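Local coordinates for Lmo2445 protein (Listeria monocytogenes EGD-e, PDB 5HZL) that is of unknown function but is a secreted, internalin-like leucine-rich-repeat protein that binds calcium ions, at residues A[109-114]-A[130-135]; A[151-156]-A[176-181]; A[180-185]-A[198-203]. All blocks are in the same frame, centred on the assembly; numbering follows the deposited sequence.

Contact 1 (A[109-114]-A[130-135])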
loop_
_atom_site.group_PDB
_atom_site.type_symbol
_atom_site.label_atom_id
_atom_site.label_comp_id
_atom_site.label_asym_id
_atom_site.label_seq_id
_atom_site.Cartn_x
_atom_site.Cartn_y
_atom_site.Cartn_z
ATOM N N ASN A 109 -8.722 -2.771 5.467
ATOM C CA ASN A 109 -9.025 -1.468 4.880
ATOM C C ASN A 109 -9.006 -0.354 5.937
ATOM O O ASN A 109 -9.492 -0.555 7.047
ATOM C CB ASN A 109 -10.444 -1.484 4.275
ATOM C CG ASN A 109 -10.873 -0.127 3.751
ATOM O OD1 ASN A 109 -11.599 0.590 4.415
ATOM N ND2 ASN A 109 -10.360 0.263 2.603
ATOM N N GLY A 110 -8.462 0.812 5.584
ATOM C CA GLY A 110 -8.433 1.980 6.478
ATOM C C GLY A 110 -8.006 1.728 7.903
ATOM O O GLY A 110 -8.622 2.218 8.842
ATOM N N ALA A 111 -6.931 0.963 8.047
ATOM C CA ALA A 111 -6.392 0.597 9.339
ATOM C C ALA A 111 -5.115 1.363 9.673
ATOM O O ALA A 111 -4.397 1.002 10.606
ATOM C CB ALA A 111 -6.121 -0.892 9.335
ATOM N N ASN A 112 -4.844 2.412 8.905
ATOM C CA ASN A 112 -3.649 3.254 9.070
ATOM C C ASN A 112 -2.304 2.505 9.155
ATOM O O ASN A 112 -1.407 2.905 9.910
ATOM C CB ASN A 112 -3.816 4.204 10.261
ATOM C CG ASN A 112 -2.772 5.309 10.280
ATOM O OD1 ASN A 112 -2.292 5.746 9.240
ATOM N ND2 ASN A 112 -2.433 5.779 11.464
ATOM N N ILE A 113 -2.194 1.431 8.369
ATOM C CA ILE A 113 -0.983 0.617 8.272
ATOM C C ILE A 113 0.060 1.375 7.433
ATOM O O ILE A 113 -0.231 1.812 6.331
ATOM C CB ILE A 113 -1.245 -0.740 7.559
ATOM C CG1 ILE A 113 -2.324 -1.525 8.301
ATOM C CG2 ILE A 113 0.047 -1.565 7.438
ATOM C CD1 ILE A 113 -2.674 -2.865 7.692
ATOM N N THR A 114 1.269 1.491 7.961
ATOM C CA THR A 114 2.369 2.165 7.296
ATOM C C THR A 114 3.387 1.176 6.755
ATOM O O THR A 114 4.167 1.538 5.878
ATOM C CB THR A 114 3.084 3.141 8.254
ATOM O OG1 THR A 114 3.647 2.428 9.377
ATOM C CG2 THR A 114 2.104 4.212 8.740
ATOM N N SER A 130 -6.313 -1.607 1.085
ATOM C CA SER A 130 -6.732 -0.337 0.543
ATOM C C SER A 130 -6.964 0.705 1.648
ATOM O O SER A 130 -7.388 0.372 2.744
ATOM C CB SER A 130 -8.032 -0.538 -0.231
ATOM O OG SER A 130 -9.056 -1.036 0.620
ATOM N N GLN A 131 -6.662 1.961 1.337
ATOM C CA GLN A 131 -6.865 3.084 2.237
ATOM C C GLN A 131 -6.011 3.119 3.486
ATOM O O GLN A 131 -6.403 3.654 4.531
ATOM C CB GLN A 131 -8.355 3.293 2.518
ATOM C CG GLN A 131 -9.112 3.682 1.249
ATOM C CD GLN A 131 -10.583 3.929 1.479
ATOM O OE1 GLN A 131 -11.277 3.175 2.168
ATOM N NE2 GLN A 131 -11.076 4.970 0.872
ATOM N N ASN A 132 -4.820 2.553 3.352
ATOM C CA ASN A 132 -3.834 2.564 4.415
ATOM C C ASN A 132 -2.884 3.732 4.099
ATOM O O ASN A 132 -3.281 4.653 3.384
ATOM C CB ASN A 132 -3.194 1.188 4.574
ATOM C CG ASN A 132 -4.109 0.215 5.298
ATOM O OD1 ASN A 132 -4.411 0.401 6.477
ATOM N ND2 ASN A 132 -4.512 -0.850 4.618
ATOM N N ASN A 133 -1.662 3.719 4.615
ATOM C CA ASN A 133 -0.780 4.843 4.383
ATOM C C ASN A 133 0.677 4.432 4.404
ATOM O O ASN A 133 1.434 4.788 5.324
ATOM C CB ASN A 133 -1.057 5.901 5.458
ATOM C CG ASN A 133 -0.383 7.230 5.161
ATOM O OD1 ASN A 133 -0.087 7.563 3.990
ATOM N ND2 ASN A 133 -0.151 8.011 6.214
ATOM N N PHE A 134 1.056 3.705 3.354
ATOM C CA PHE A 134 2.410 3.179 3.208
ATOM C C PHE A 134 3.521 4.172 2.951
ATOM O O PHE A 134 4.649 3.917 3.366
ATOM C CB PHE A 134 2.454 2.114 2.117
ATOM C CG PHE A 134 1.603 0.934 2.416
ATOM C CD1 PHE A 134 1.993 0.033 3.385
ATOM C CD2 PHE A 134 0.410 0.722 1.740
ATOM C CE1 PHE A 134 1.205 -1.063 3.681
ATOM C CE2 PHE A 134 -0.380 -0.372 2.022
ATOM C CZ PHE A 134 0.012 -1.264 2.998
ATOM N N GLY A 135 3.212 5.291 2.296
ATOM C CA GLY A 135 4.220 6.286 1.960
ATOM C C GLY A 135 5.184 5.561 1.043
ATOM O O GLY A 135 4.756 4.883 0.095
HETATM O O HOH W 1 -5.940 4.393 7.184
#
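Asn-132 provides the polar centre of this contact, because its OD1 accepts two backbone N-H groups from the turn of residues 109-114. Ala-111 N lies 3.0 Å from Asn-132 OD1 and stands well above the amide plane, 38° out of it. Ile-113 N comes from the opposite face, 3.1 Å from Asn-132 OD1 and nearly straight at the hydrogen, 170°. A chi1 of -77° sets CG beside the residue's own backbone N and turns the amide into the neighbouring coil, while ND2 is held by the carbonyls of Ala-108 and Leu-129.

A second amide works as a double donor. Asn-109 ND2 is 2.7 Å from Ser-130 OG and 3.1 Å from Gln-131 OE1, both acceptors lying in the amide plane of Asn-109. Ser-130 OG also bonds to Asp-128.

Backbone bonds continue the join, Gly-110 N to Ser-130 O at 3.1 Å and Asn-133 N to Ile-113 O at 2.9 Å. Between them one water accepts from Asn-112 N and donates to Gln-131 O, 2.8 Å from each atom. Apolar contact is slight by comparison: CG2 of Ile-113 rests against CE1 of Phe-134, and the Ile-113 carbonyl oxygen lies over one face of that ring, toward its rim.

Asn-132 fills the consensus asparagine position of a leucine-rich repeat, with Ala-111 at the matching place one turn earlier. With every polar atom of its amide engaged and OD1 gripped from two sides, this buried side chain accepts the N-H groups of Ala-111 and Ile-113 and so ties consecutive coils together.

Contact 2 (A[151-156]-A[176-181]). With CA (calcium ion), chain E.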
loop_
_atom_site.group_PDB
_atom_site.type_symbol
_atom_site.label_atom_id
_atom_site.label_comp_id
_atom_site.label_asym_id
_atom_site.label_seq_id
_atom_site.Cartn_x
_atom_site.Cartn_y
_atom_site.Cartn_z
ATOM N N ASN A 151 -5.322 -5.795 -3.094
ATOM C CA ASN A 151 -5.989 -4.521 -3.244
ATOM C C ASN A 151 -5.237 -3.492 -2.407
ATOM O O ASN A 151 -5.151 -3.644 -1.187
ATOM C CB ASN A 151 -7.443 -4.649 -2.821
ATOM C CG ASN A 151 -8.235 -3.367 -2.991
ATOM O OD1 ASN A 151 -7.747 -2.345 -3.447
ATOM N ND2 ASN A 151 -9.475 -3.430 -2.610
HETATM N N MSE A 152 -4.680 -2.477 -3.082
HETATM C CA MSE A 152 -3.953 -1.377 -2.430
HETATM C C MSE A 152 -4.435 -0.066 -3.017
HETATM O O MSE A 152 -3.669 0.875 -3.247
HETATM C CB MSE A 152 -2.443 -1.589 -2.505
HETATM C CG MSE A 152 -1.981 -2.472 -1.353
HETATM SE SE MSE A 152 -0.014 -2.663 -1.322
HETATM C CE MSE A 152 0.277 -3.352 -3.144
ATOM N N GLU A 153 -5.743 0.011 -3.235
ATOM C CA GLU A 153 -6.347 1.216 -3.766
ATOM C C GLU A 153 -6.279 2.323 -2.750
ATOM O O GLU A 153 -6.601 2.111 -1.591
ATOM C CB GLU A 153 -7.829 0.985 -4.085
ATOM C CG GLU A 153 -8.569 2.201 -4.657
ATOM C CD GLU A 153 -10.015 1.914 -5.002
ATOM O OE1 GLU A 153 -10.552 0.921 -4.519
ATOM O OE2 GLU A 153 -10.647 2.674 -5.745
ATOM N N ASN A 154 -5.850 3.500 -3.188
ATOM C CA ASN A 154 -5.809 4.677 -2.338
ATOM C C ASN A 154 -5.105 4.428 -0.989
ATOM O O ASN A 154 -5.581 4.844 0.051
ATOM C CB ASN A 154 -7.271 5.116 -2.152
ATOM C CG ASN A 154 -7.421 6.459 -1.475
ATOM O OD1 ASN A 154 -6.493 7.275 -1.443
ATOM N ND2 ASN A 154 -8.624 6.703 -0.933
ATOM N N ALA A 155 -3.962 3.755 -1.031
ATOM C CA ALA A 155 -3.192 3.394 0.165
ATOM C C ALA A 155 -1.912 4.209 0.406
ATOM O O ALA A 155 -1.037 3.765 1.156
ATOM C CB ALA A 155 -2.835 1.905 0.077
ATOM N N GLY A 156 -1.785 5.369 -0.228
ATOM C CA GLY A 156 -0.588 6.204 -0.070
ATOM C C GLY A 156 0.729 5.687 -0.653
ATOM O O GLY A 156 1.793 6.220 -0.304
ATOM N N ILE A 176 -5.090 -4.271 -7.683
ATOM C CA ILE A 176 -5.731 -2.956 -7.700
ATOM C C ILE A 176 -4.784 -1.932 -7.073
ATOM O O ILE A 176 -4.454 -2.043 -5.890
ATOM C CB ILE A 176 -7.066 -2.966 -6.909
ATOM C CG1 ILE A 176 -7.884 -4.261 -7.137
ATOM C CG2 ILE A 176 -7.871 -1.700 -7.193
ATOM C CD1 ILE A 176 -8.283 -4.564 -8.560
ATOM N N LEU A 177 -4.362 -0.941 -7.864
ATOM C CA LEU A 177 -3.430 0.103 -7.410
ATOM C C LEU A 177 -3.822 1.544 -7.758
ATOM O O LEU A 177 -2.967 2.431 -7.700
ATOM C CB LEU A 177 -2.053 -0.168 -8.019
ATOM C CG LEU A 177 -1.313 -1.429 -7.605
ATOM C CD1 LEU A 177 -0.077 -1.624 -8.463
ATOM C CD2 LEU A 177 -0.932 -1.338 -6.143
ATOM N N ASN A 178 -5.079 1.795 -8.121
ATOM C CA ASN A 178 -5.469 3.173 -8.432
ATOM C C ASN A 178 -5.407 4.094 -7.216
ATOM O O ASN A 178 -5.351 3.627 -6.091
ATOM C CB ASN A 178 -6.860 3.267 -9.090
ATOM C CG ASN A 178 -7.959 2.586 -8.286
ATOM O OD1 ASN A 178 -7.859 1.406 -7.968
ATOM N ND2 ASN A 178 -9.037 3.304 -8.009
ATOM N N GLU A 179 -5.380 5.397 -7.476
ATOM C CA GLU A 179 -5.387 6.464 -6.460
ATOM C C GLU A 179 -4.206 6.519 -5.489
ATOM O O GLU A 179 -4.339 6.956 -4.345
ATOM C CB GLU A 179 -6.733 6.446 -5.730
ATOM C CG GLU A 179 -7.902 6.652 -6.687
ATOM C CD GLU A 179 -9.245 6.419 -6.036
ATOM O OE1 GLU A 179 -9.371 6.644 -4.810
ATOM O OE2 GLU A 179 -10.191 6.011 -6.747
ATOM N N ASN A 180 -3.045 6.099 -5.970
ATOM C CA ASN A 180 -1.817 6.119 -5.188
ATOM C C ASN A 180 -0.947 7.302 -5.636
ATOM O O ASN A 180 -1.445 8.172 -6.339
ATOM C CB ASN A 180 -1.131 4.762 -5.289
ATOM C CG ASN A 180 -1.836 3.700 -4.467
ATOM O OD1 ASN A 180 -2.023 3.875 -3.276
ATOM N ND2 ASN A 180 -2.180 2.579 -5.082
ATOM N N HIS A 181 0.323 7.351 -5.223
ATOM C CA HIS A 181 1.216 8.467 -5.555
ATOM C C HIS A 181 2.513 7.992 -6.177
ATOM O O HIS A 181 3.598 8.515 -5.886
ATOM C CB HIS A 181 1.536 9.281 -4.285
ATOM C CG HIS A 181 0.330 9.659 -3.485
ATOM N ND1 HIS A 181 -0.670 10.469 -3.978
ATOM C CD2 HIS A 181 -0.021 9.362 -2.212
ATOM C CE1 HIS A 181 -1.597 10.634 -3.054
ATOM N NE2 HIS A 181 -1.227 9.973 -1.972
HETATM CA CA CA E . -12.919 1.171 -5.956
HETATM O O HOH W 2 -3.419 7.128 -1.794
#
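The carboxylate of Glu-153 is met by Asn-178 from above its plane: Asn-178 ND2 lies 2.8 Å from Glu-153 OE2, and the two flat groups are turned 45° apart. Both carboxylate oxygens chelate a calcium ion, Glu-153 OE1 at 2.8 Å and Glu-153 OE2 at 2.7 Å. Extended torsions carry the group out to the metal, with CG anti to the backbone N at a chi1 of -180°. Glu-179 OE2 is close, bonded weakly to Asn-178 ND2; the shared amide donor and the calcium would offset the gathering of negative charge.

Asn-180, at the consensus asparagine position of the leucine-rich repeat, holds the turn one coil earlier, where Ala-155 is its counterpart. Asn-180 ND2 holds Met-152 O in the amide plane, at 2.9 Å, and Leu-177 O from a tilted position. Asn-180 OD1 accepts Ala-155 N at 3.0 Å, so one side chain bridges both ends of the type II turn from Met-152 to Ala-155. Asn-151 OD1 packs against CB of Ile-176 and accepts from Glu-153 N, an Asx turn. At the His-181 ring, CD2 approaches Gly-156 CA obliquely, while ND1 is bonded to Thr-204 O.

Backbone bonds set the alignment: Met-152 N to Ile-176 O and Asn-154 N to Asn-178 O, both 2.9 Å. Beneath the polar layer, CE of the selenomethionine Met-152 meets CD2 of Leu-177.

Strands 149-151 and 174-176 pair in parallel just before these loops, with 126-128 continuing the sheet on one side and 197-199 on the other. Past the loops, strands 158-159 and 181-182 form a short parallel pair.

Contact 3 (A[180-185]-A[198-203])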
loop_
_atom_site.group_PDB
_atom_site.type_symbol
_atom_site.label_atom_id
_atom_site.label_comp_id
_atom_site.label_asym_id
_atom_site.label_seq_id
_atom_site.Cartn_x
_atom_site.Cartn_y
_atom_site.Cartn_z
ATOM N N ASN A 180 -3.045 6.099 -5.970
ATOM C CA ASN A 180 -1.817 6.119 -5.188
ATOM C C ASN A 180 -0.947 7.302 -5.636
ATOM O O ASN A 180 -1.445 8.172 -6.339
ATOM C CB ASN A 180 -1.131 4.762 -5.289
ATOM C CG ASN A 180 -1.836 3.700 -4.467
ATOM O OD1 ASN A 180 -2.023 3.875 -3.276
ATOM N ND2 ASN A 180 -2.180 2.579 -5.082
ATOM N N HIS A 181 0.323 7.351 -5.223
ATOM C CA HIS A 181 1.216 8.467 -5.555
ATOM C C HIS A 181 2.513 7.992 -6.177
ATOM O O HIS A 181 3.598 8.515 -5.886
ATOM C CB HIS A 181 1.536 9.281 -4.285
ATOM C CG HIS A 181 0.330 9.659 -3.485
ATOM N ND1 HIS A 181 -0.670 10.469 -3.978
ATOM C CD2 HIS A 181 -0.021 9.362 -2.212
ATOM C CE1 HIS A 181 -1.597 10.634 -3.054
ATOM N NE2 HIS A 181 -1.227 9.973 -1.972
ATOM N N LEU A 182 2.392 6.999 -7.040
ATOM C CA LEU A 182 3.537 6.412 -7.729
ATOM C C LEU A 182 3.956 7.239 -8.956
ATOM O O LEU A 182 3.105 7.801 -9.641
ATOM C CB LEU A 182 3.179 4.985 -8.149
ATOM C CG LEU A 182 2.894 4.037 -6.982
ATOM C CD1 LEU A 182 2.295 2.724 -7.461
ATOM C CD2 LEU A 182 4.176 3.835 -6.186
ATOM N N ILE A 183 5.267 7.302 -9.214
ATOM C CA ILE A 183 5.819 8.047 -10.352
ATOM C C ILE A 183 6.382 7.091 -11.392
ATOM O O ILE A 183 7.076 7.492 -12.323
ATOM C CB ILE A 183 6.953 9.002 -9.906
ATOM C CG1 ILE A 183 8.205 8.231 -9.439
ATOM C CG2 ILE A 183 6.437 9.925 -8.816
ATOM C CD1 ILE A 183 9.411 9.094 -9.176
ATOM N N SER A 184 6.044 5.828 -11.233
ATOM C CA SER A 184 6.558 4.784 -12.069
ATOM C C SER A 184 5.504 3.696 -12.188
ATOM O O SER A 184 4.568 3.652 -11.388
ATOM C CB SER A 184 7.798 4.261 -11.352
ATOM O OG SER A 184 8.343 3.109 -11.952
ATOM N N ILE A 185 5.670 2.820 -13.175
ATOM C CA ILE A 185 4.748 1.732 -13.405
ATOM C C ILE A 185 5.428 0.369 -13.219
ATOM O O ILE A 185 6.567 0.180 -13.672
ATOM C CB ILE A 185 4.198 1.781 -14.856
ATOM C CG1 ILE A 185 3.508 3.121 -15.134
ATOM C CG2 ILE A 185 3.224 0.625 -15.139
ATOM C CD1 ILE A 185 2.925 3.246 -16.535
ATOM N N HIS A 198 -7.148 -5.430 -13.193
ATOM C CA HIS A 198 -6.055 -4.527 -12.854
ATOM C C HIS A 198 -6.482 -3.060 -12.960
ATOM O O HIS A 198 -7.336 -2.689 -13.767
ATOM C CB HIS A 198 -4.847 -4.777 -13.775
ATOM C CG HIS A 198 -5.124 -4.486 -15.220
ATOM N ND1 HIS A 198 -5.675 -5.418 -16.080
ATOM C CD2 HIS A 198 -4.946 -3.358 -15.950
ATOM C CE1 HIS A 198 -5.818 -4.878 -17.277
ATOM N NE2 HIS A 198 -5.385 -3.629 -17.223
ATOM N N SER A 199 -5.855 -2.224 -12.156
ATOM C CA SER A 199 -6.159 -0.820 -12.162
ATOM C C SER A 199 -4.941 -0.036 -11.727
ATOM O O SER A 199 -4.276 -0.406 -10.760
ATOM C CB SER A 199 -7.325 -0.548 -11.225
ATOM O OG SER A 199 -7.640 0.831 -11.248
ATOM N N PHE A 200 -4.643 1.042 -12.443
ATOM C CA PHE A 200 -3.503 1.866 -12.094
ATOM C C PHE A 200 -3.840 3.347 -12.245
ATOM O O PHE A 200 -2.971 4.194 -12.148
ATOM C CB PHE A 200 -2.313 1.468 -12.959
ATOM C CG PHE A 200 -1.016 1.970 -12.437
ATOM C CD1 PHE A 200 -0.411 1.323 -11.364
ATOM C CD2 PHE A 200 -0.392 3.079 -12.987
ATOM C CE1 PHE A 200 0.793 1.772 -10.844
ATOM C CE2 PHE A 200 0.806 3.537 -12.468
ATOM C CZ PHE A 200 1.401 2.881 -11.403
ATOM N N ALA A 201 -5.120 3.660 -12.418
ATOM C CA ALA A 201 -5.565 5.038 -12.625
ATOM C C ALA A 201 -5.240 6.030 -11.508
ATOM O O ALA A 201 -4.972 5.653 -10.395
ATOM C CB ALA A 201 -7.064 5.039 -12.888
ATOM N N ASN A 202 -5.235 7.310 -11.853
ATOM C CA ASN A 202 -5.012 8.403 -10.915
ATOM C C ASN A 202 -3.805 8.316 -9.982
ATOM O O ASN A 202 -3.954 8.084 -8.799
ATOM C CB ASN A 202 -6.311 8.597 -10.096
ATOM C CG ASN A 202 -6.285 9.814 -9.166
ATOM O OD1 ASN A 202 -6.622 9.706 -7.980
ATOM N ND2 ASN A 202 -5.882 10.959 -9.683
ATOM N N GLN A 203 -2.608 8.490 -10.518
ATOM C CA GLN A 203 -1.397 8.514 -9.689
ATOM C C GLN A 203 -1.074 9.991 -9.572
ATOM O O GLN A 203 -0.990 10.679 -10.589
ATOM C CB GLN A 203 -0.253 7.756 -10.325
ATOM C CG GLN A 203 -0.552 6.287 -10.560
ATOM C CD GLN A 203 -0.803 5.489 -9.287
ATOM O OE1 GLN A 203 -0.265 5.787 -8.202
ATOM N NE2 GLN A 203 -1.606 4.436 -9.426
HETATM O O HOH W 3 -3.597 9.837 -6.383
#
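Phe-200 drives its ring into the corner made by Leu-182, Ser-184 and Ile-185. Phe-200 CE1 lies 3.8 Å from Leu-182 CD1, and the two side chains cross at about a right angle. Phe-200 CE2 lies 3.8 Å from Ile-185 CG1, and the Ser-184 carbonyl oxygen is at the ring edge, near its plane, with Phe-200 CZ 3.3 Å from Ser-184 O. A chi1 of -164°, CG turned opposite the backbone N, sends the ring across to this corner.

Further along, Asn-202 contributes through its carbonyl: a water lies 2.7 Å from Asn-180 O and 3.0 Å from Asn-202 O, though it need not serve both at once.

Gln-203 then carries the polar part. Gln-203 OE1 accepts Leu-182 N at 3.1 Å, with 164° at the hydrogen. The Gln-203 chain is bent at chi2, which brings the amide back over Phe-200, where NE2 stands 3.7 Å above the ring plane, over the centre. That same nitrogen donates to Phe-200 O and to Leu-177 O. The glutamine occupies the place of the consensus repeat asparagine, and Leu-182 that of Ile-113 opposite Asn-132. A Gln-203 CA to Asn-180 O contact adds a C-H...O link.

The loop after strand 197-199, the last of the seven-strand parallel sheet, packs on strand 181-182 and the residues that follow it. Phe-224 of helix 223-227 touches both Phe-200 and Ile-185, and Tyr-292 of strand 290-298 packs on Gln-203 and bonds to Leu-182 O. Here the repeats give way to the mixed sheet that strand 203-212 enters.

All three contacts join consecutive turns of the leucine-rich-repeat solenoid. Contacts 1 and 2 are partly buried and mainly polar, whereas contact 3 is buried and mixes an aromatic wedge with one hydrogen bond across its segments. Contacts 2 and 3 share Asn-180 and His-181 and also touch through probable Leu-177 N to Ser-199 O and Glu-179 N to Ala-201 O bonds. Contacts 1 and 2 meet in the same manner, while 1 and 3 are separated by about 6 Å between nearest atoms. The consensus position is asparagine in contacts 1 and 2 and glutamine in contact 3; each reaches backbone of the preceding coil, the glutamine accepting a single N-H across its contact. Calcium is bound directly only in contact 2.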